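Local structure of glcnac-alpha-1,4-gal-releasing endo-beta-galactosidase (Clostridium perfringens, 1UPS) at residues T126-E132 with R275-P279; W221-L226 with I238-P242. The protein probably hydrolyses O-glycosyl bonds as a calcium-binding family 16 endo-beta-galactosidase that releases GlcNAc-alpha-1,4-Gal. All coordinates share one frame; numbering follows the deposited sequence.

How the contacts relate
Contacts 1 and 2 lie in the same antiparallel sheet of the GH16 domain, with centres about 13 Å apart. Contact 1 pairs strands 129-136 and 267-279, which are distant in sequence. Contact 2 is local, the base of the hairpin formed by strands 225-230 and 233-239, and falls within the loop that contact 1 closes. W221 joins them. W221 N lies 2.9 Å from G129 O, a probable hydrogen bond, and W221 CZ3 packs 3.4 Å from T126 O. Contact 1 approaches the calcium site: between nearest atoms, the R275 side chain is about 7 Å from the ion and about 3 Å from the side chain of E37, a calcium ligand. Contact 2 lies away from the metal.

Contact 1: residues T126-E132 with R275-P279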
loop_
_atom_site.group_PDB
_atom_site.type_symbol
_atom_site.label_atom_id
_atom_site.label_comp_id
_atom_site.label_asym_id
_atom_site.label_seq_id
_atom_site.Cartn_x
_atom_site.Cartn_y
_atom_site.Cartn_z
ATOM N N THR A 126 5.853 -15.324 -3.701
ATOM C CA THR A 126 5.003 -15.771 -2.593
ATOM C C THR A 126 3.617 -15.123 -2.630
ATOM O O THR A 126 3.423 -14.132 -3.333
ATOM C CB THR A 126 5.740 -15.519 -1.235
ATOM O OG1 THR A 126 5.225 -16.393 -0.212
ATOM C CG2 THR A 126 5.441 -14.122 -0.690
ATOM N N LYS A 127 2.665 -15.693 -1.887
ATOM C CA LYS A 127 1.344 -15.083 -1.723
ATOM C C LYS A 127 1.117 -14.803 -0.232
ATOM O O LYS A 127 1.187 -15.725 0.594
ATOM C CB LYS A 127 0.260 -16.021 -2.279
ATOM C CG LYS A 127 -1.183 -15.539 -2.067
ATOM C CD LYS A 127 -2.248 -16.527 -2.622
ATOM C CE LYS A 127 -2.214 -17.875 -1.919
ATOM N NZ LYS A 127 -3.051 -18.896 -2.634
ATOM N N TYR A 128 0.830 -13.529 0.079
ATOM C CA TYR A 128 0.584 -13.006 1.437
ATOM C C TYR A 128 1.836 -12.867 2.296
ATOM O O TYR A 128 2.833 -13.557 2.079
ATOM C CB TYR A 128 -0.478 -13.812 2.204
ATOM C CG TYR A 128 -1.758 -14.037 1.417
ATOM C CD1 TYR A 128 -2.372 -15.291 1.402
ATOM C CD2 TYR A 128 -2.341 -12.998 0.686
ATOM C CE1 TYR A 128 -3.535 -15.506 0.686
ATOM C CE2 TYR A 128 -3.520 -13.205 -0.049
ATOM C CZ TYR A 128 -4.103 -14.468 -0.046
ATOM O OH TYR A 128 -5.266 -14.683 -0.763
ATOM N N GLY A 129 1.760 -11.974 3.282
ATOM C CA GLY A 129 2.838 -11.846 4.259
ATOM C C GLY A 129 3.084 -10.408 4.671
ATOM O O GLY A 129 2.371 -9.492 4.229
ATOM N N TYR A 130 4.104 -10.222 5.516
ATOM C CA TYR A 130 4.528 -8.895 5.967
ATOM C C TYR A 130 5.865 -8.584 5.287
ATOM O O TYR A 130 6.869 -9.253 5.542
ATOM C CB TYR A 130 4.694 -8.873 7.514
ATOM C CG TYR A 130 4.806 -7.452 8.062
ATOM C CD1 TYR A 130 6.019 -6.757 8.037
ATOM C CD2 TYR A 130 3.688 -6.787 8.547
ATOM C CE1 TYR A 130 6.114 -5.428 8.513
ATOM C CE2 TYR A 130 3.771 -5.472 9.013
ATOM C CZ TYR A 130 4.981 -4.801 9.003
ATOM O OH TYR A 130 5.027 -3.503 9.482
ATOM N N PHE A 131 5.857 -7.605 4.382
ATOM C CA PHE A 131 7.010 -7.298 3.527
ATOM C C PHE A 131 7.625 -5.988 3.972
ATOM O O PHE A 131 6.886 -5.043 4.215
ATOM C CB PHE A 131 6.504 -7.114 2.094
ATOM C CG PHE A 131 5.923 -8.368 1.491
ATOM C CD1 PHE A 131 4.669 -8.843 1.884
ATOM C CD2 PHE A 131 6.653 -9.091 0.544
ATOM C CE1 PHE A 131 4.148 -10.034 1.327
ATOM C CE2 PHE A 131 6.151 -10.267 -0.017
ATOM C CZ PHE A 131 4.898 -10.744 0.365
ATOM N N GLU A 132 8.955 -5.909 4.072
ATOM C CA GLU A 132 9.553 -4.697 4.637
ATOM C C GLU A 132 10.885 -4.373 3.991
ATOM O O GLU A 132 11.688 -5.287 3.736
ATOM C CB GLU A 132 9.738 -4.891 6.154
ATOM C CG GLU A 132 10.367 -3.713 6.904
ATOM C CD GLU A 132 10.382 -3.956 8.410
ATOM O OE1 GLU A 132 11.493 -3.963 9.015
ATOM O OE2 GLU A 132 9.288 -4.149 9.002
ATOM N N ARG A 275 12.998 -7.854 3.964
ATOM C CA ARG A 275 12.607 -9.011 4.760
ATOM C C ARG A 275 11.137 -9.300 4.519
ATOM O O ARG A 275 10.327 -8.378 4.345
ATOM C CB ARG A 275 12.848 -8.740 6.257
ATOM C CG ARG A 275 14.333 -8.554 6.614
ATOM C CD ARG A 275 14.594 -8.247 8.090
ATOM N NE ARG A 275 15.963 -7.777 8.301
ATOM C CZ ARG A 275 16.339 -6.973 9.294
ATOM N NH1 ARG A 275 15.454 -6.555 10.204
ATOM N NH2 ARG A 275 17.615 -6.596 9.395
ATOM N N VAL A 276 10.794 -10.582 4.504
ATOM C CA VAL A 276 9.392 -10.989 4.428
ATOM C C VAL A 276 9.106 -12.021 5.508
ATOM O O VAL A 276 9.814 -13.036 5.614
ATOM C CB VAL A 276 9.038 -11.611 3.060
ATOM C CG1 VAL A 276 7.539 -11.863 2.971
ATOM C CG2 VAL A 276 9.505 -10.692 1.885
ATOM N N TRP A 277 8.072 -11.760 6.306
ATOM C CA TRP A 277 7.677 -12.679 7.363
ATOM C C TRP A 277 6.290 -13.258 7.085
ATOM O O TRP A 277 5.472 -12.650 6.382
ATOM C CB TRP A 277 7.617 -11.951 8.706
ATOM C CG TRP A 277 8.899 -11.419 9.279
ATOM C CD1 TRP A 277 9.725 -12.055 10.180
ATOM C CD2 TRP A 277 9.429 -10.101 9.116
ATOM N NE1 TRP A 277 10.754 -11.221 10.549
ATOM C CE2 TRP A 277 10.604 -10.016 9.906
ATOM C CE3 TRP A 277 9.045 -8.981 8.364
ATOM C CZ2 TRP A 277 11.396 -8.854 9.964
ATOM C CZ3 TRP A 277 9.837 -7.831 8.413
ATOM C CH2 TRP A 277 10.995 -7.773 9.221
ATOM N N LYS A 278 6.030 -14.444 7.637
ATOM C CA LYS A 278 4.722 -15.089 7.515
ATOM C C LYS A 278 4.171 -15.272 8.927
ATOM O O LYS A 278 4.932 -15.600 9.834
ATOM C CB LYS A 278 4.851 -16.457 6.848
ATOM C CG LYS A 278 5.370 -16.408 5.396
ATOM C CD LYS A 278 4.242 -16.131 4.416
ATOM C CE LYS A 278 4.722 -16.282 2.955
ATOM N NZ LYS A 278 3.546 -16.333 2.031
ATOM N N PRO A 279 2.876 -15.052 9.122
ATOM C CA PRO A 279 2.283 -15.195 10.454
ATOM C C PRO A 279 2.343 -16.658 10.908
ATOM O O PRO A 279 2.080 -17.566 10.108
ATOM C CB PRO A 279 0.841 -14.715 10.242
ATOM C CG PRO A 279 0.573 -14.956 8.816
ATOM C CD PRO A 279 1.878 -14.628 8.120
#
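The W277 indole lies alongside the Y130 ring, both side chains pointing the same way, with CE3 of W277 3.8 Å from CD1 of Y130. The outer rim of the indole continues to E132, whose CB sits 3.7 Å from W277 CZ3 at the ring edge. The E132 chain is extended, with CG anti to the backbone N (chi1 179°). This sets the carboxylate beside the CZ3-CH2 rim of the indole, its plane turned 60° from the ring. Its OE1 is held by Y273 and N23, while I25 O accepts from W277 NE1.

V276 and F131 meet on the other face of the sheet. CG1 of V276 stands over one face of the F131 ring, 3.7 Å from the centroid, in a CH-pi contact. W148 and M150 of strand 145-152 pack against F131, so this face is turned to the second sheet of the beta-sandwich, the jelly-roll fold of family 16 enzymes. The backbones run antiparallel. Y130 and W277 form a hydrogen-bonded pair, with Y130 N donating to W277 O at 2.9 Å and W277 N returning the bond to Y130 O. E132 and R275 form the next such pair. F131 and V276 are the non-hydrogen-bonded pair between them.

Beyond the last bridge, Y130 with W277, the K278 chain bends at chi2 (-84°) and brings NZ back to the loop before strand 129-136. There K278 NZ donates to T126 OG1 at 2.8 Å and to Y128 O at 2.9 Å, approaching the latter from above the carbonyl plane. G129, at backbone angles suited to glycine, brings its CA to 3.5 Å from W277 O. At the far end, R275 NE forms a salt bridge with E37, a ligand of the bound calcium, and NH1 donates to N23 O.

Contact 2: residues W221-L226 with I238-P242; sequences WTPTAL and IYGSP
L226 turns its branched end toward G240-P242, with L226 CD2 3.8 Å from S241 CB and L226 CG near G240 O. I169 of strand 168-170 touches both L226 and P242. L226 and I238 are a hydrogen-bonded antiparallel pair, each backbone N donating to the other's O at 2.8 Å.

S241 has its OG between the backbone N and the carbonyl carbon (chi1 78°). There S241 OG donates to T222 O at 2.6 Å, in the carbonyl plane. This bond lies at the base of the beta hairpin of strands 225-230 and 233-239, where the chain turns in from strand 215-221. T222 OG1 shapes that turn, accepting from the backbone N of T224 and of A225 in an ST turn and ST motif. Beside it, G240 N donates to T224 O at 2.9 Å.

The CB atoms of I238 and L226 lie 4.2 Å apart on one face of the hairpin. On the other, A225 CB lies 3.6 Å from CD1 of Y239, whose hydroxyl bonds to E372 and K329. P242 receives the W221 indole at its carbonyl: W221 NE1 donates to P242 O at 3.0 Å, with the oxygen in the indole plane.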
loop_
_atom_site.group_PDB
_atom_site.type_symbol
_atom_site.label_atom_id
_atom_site.label_comp_id
_atom_site.label_asym_id
_atom_site.label_seq_id
_atom_site.Cartn_x
_atom_site.Cartn_y
_atom_site.Cartn_z
ATOM N N TRP A 221 0.175 -7.884 3.379
ATOM C CA TRP A 221 -0.733 -8.321 2.324
ATOM C C TRP A 221 -1.436 -9.562 2.865
ATOM O O TRP A 221 -0.807 -10.585 3.116
ATOM C CB TRP A 221 0.085 -8.610 1.056
ATOM C CG TRP A 221 -0.571 -9.435 -0.050
ATOM C CD1 TRP A 221 -1.913 -9.580 -0.335
ATOM C CD2 TRP A 221 0.124 -10.188 -1.030
ATOM N NE1 TRP A 221 -2.078 -10.393 -1.437
ATOM C CE2 TRP A 221 -0.844 -10.790 -1.879
ATOM C CE3 TRP A 221 1.482 -10.447 -1.270
ATOM C CZ2 TRP A 221 -0.494 -11.639 -2.939
ATOM C CZ3 TRP A 221 1.831 -11.268 -2.332
ATOM C CH2 TRP A 221 0.842 -11.856 -3.157
ATOM N N THR A 222 -2.736 -9.432 3.107
ATOM C CA THR A 222 -3.548 -10.534 3.627
ATOM C C THR A 222 -4.620 -10.854 2.577
ATOM O O THR A 222 -4.760 -10.131 1.597
ATOM C CB THR A 222 -4.236 -10.152 4.955
ATOM O OG1 THR A 222 -5.270 -9.187 4.695
ATOM C CG2 THR A 222 -3.267 -9.434 5.902
ATOM N N PRO A 223 -5.396 -11.910 2.789
ATOM C CA PRO A 223 -6.534 -12.200 1.913
ATOM C C PRO A 223 -7.567 -11.071 1.849
ATOM O O PRO A 223 -8.377 -11.054 0.914
ATOM C CB PRO A 223 -7.145 -13.447 2.560
ATOM C CG PRO A 223 -6.003 -14.095 3.204
ATOM C CD PRO A 223 -5.225 -12.952 3.822
ATOM N N THR A 224 -7.531 -10.146 2.803
ATOM C CA THR A 224 -8.540 -9.087 2.910
ATOM C C THR A 224 -8.093 -7.716 2.379
ATOM O O THR A 224 -8.914 -6.943 1.845
ATOM C CB THR A 224 -8.964 -8.953 4.395
ATOM O OG1 THR A 224 -9.686 -10.130 4.768
ATOM C CG2 THR A 224 -9.991 -7.837 4.596
ATOM N N ALA A 225 -6.809 -7.414 2.534
ATOM C CA ALA A 225 -6.340 -6.034 2.344
ATOM C C ALA A 225 -4.837 -5.918 2.179
ATOM O O ALA A 225 -4.086 -6.868 2.464
ATOM C CB ALA A 225 -6.798 -5.157 3.556
ATOM N N LEU A 226 -4.418 -4.737 1.711
ATOM C CA LEU A 226 -3.025 -4.293 1.711
ATOM C C LEU A 226 -2.900 -3.148 2.715
ATOM O O LEU A 226 -3.588 -2.130 2.608
ATOM C CB LEU A 226 -2.606 -3.796 0.308
ATOM C CG LEU A 226 -2.958 -4.753 -0.852
ATOM C CD1 LEU A 226 -2.546 -4.126 -2.172
ATOM C CD2 LEU A 226 -2.275 -6.101 -0.661
ATOM N N ILE A 238 -5.527 -0.378 1.546
ATOM C CA ILE A 238 -6.302 -0.680 0.353
ATOM C C ILE A 238 -7.066 -1.977 0.622
ATOM O O ILE A 238 -6.451 -2.997 0.937
ATOM C CB ILE A 238 -5.372 -0.826 -0.862
ATOM C CG1 ILE A 238 -4.709 0.518 -1.189
ATOM C CG2 ILE A 238 -6.151 -1.430 -2.081
ATOM C CD1 ILE A 238 -3.606 0.418 -2.271
ATOM N N TYR A 239 -8.397 -1.940 0.531
ATOM C CA TYR A 239 -9.187 -3.150 0.795
ATOM C C TYR A 239 -9.329 -3.921 -0.508
ATOM O O TYR A 239 -9.627 -3.323 -1.536
ATOM C CB TYR A 239 -10.538 -2.825 1.476
ATOM C CG TYR A 239 -10.345 -2.467 2.958
ATOM C CD1 TYR A 239 -10.003 -3.447 3.898
ATOM C CD2 TYR A 239 -10.445 -1.137 3.401
ATOM C CE1 TYR A 239 -9.793 -3.119 5.261
ATOM C CE2 TYR A 239 -10.226 -0.800 4.751
ATOM C CZ TYR A 239 -9.898 -1.802 5.676
ATOM O OH TYR A 239 -9.685 -1.484 7.017
ATOM N N GLY A 240 -9.081 -5.228 -0.458
ATOM C CA GLY A 240 -8.944 -6.064 -1.648
ATOM C C GLY A 240 -7.474 -6.406 -1.848
ATOM O O GLY A 240 -6.598 -5.618 -1.500
ATOM N N SER A 241 -7.181 -7.590 -2.372
ATOM C CA SER A 241 -5.782 -8.008 -2.531
ATOM C C SER A 241 -5.698 -9.126 -3.548
ATOM O O SER A 241 -6.667 -9.884 -3.709
ATOM C CB SER A 241 -5.190 -8.486 -1.192
ATOM O OG SER A 241 -5.629 -9.804 -0.869
ATOM N N PRO A 242 -4.555 -9.231 -4.223
ATOM C CA PRO A 242 -4.323 -10.333 -5.159
ATOM C C PRO A 242 -4.350 -11.682 -4.461
ATOM O O PRO A 242 -4.003 -11.777 -3.282
ATOM C CB PRO A 242 -2.936 -10.038 -5.715
ATOM C CG PRO A 242 -2.771 -8.552 -5.502
ATOM C CD PRO A 242 -3.399 -8.306 -4.157
#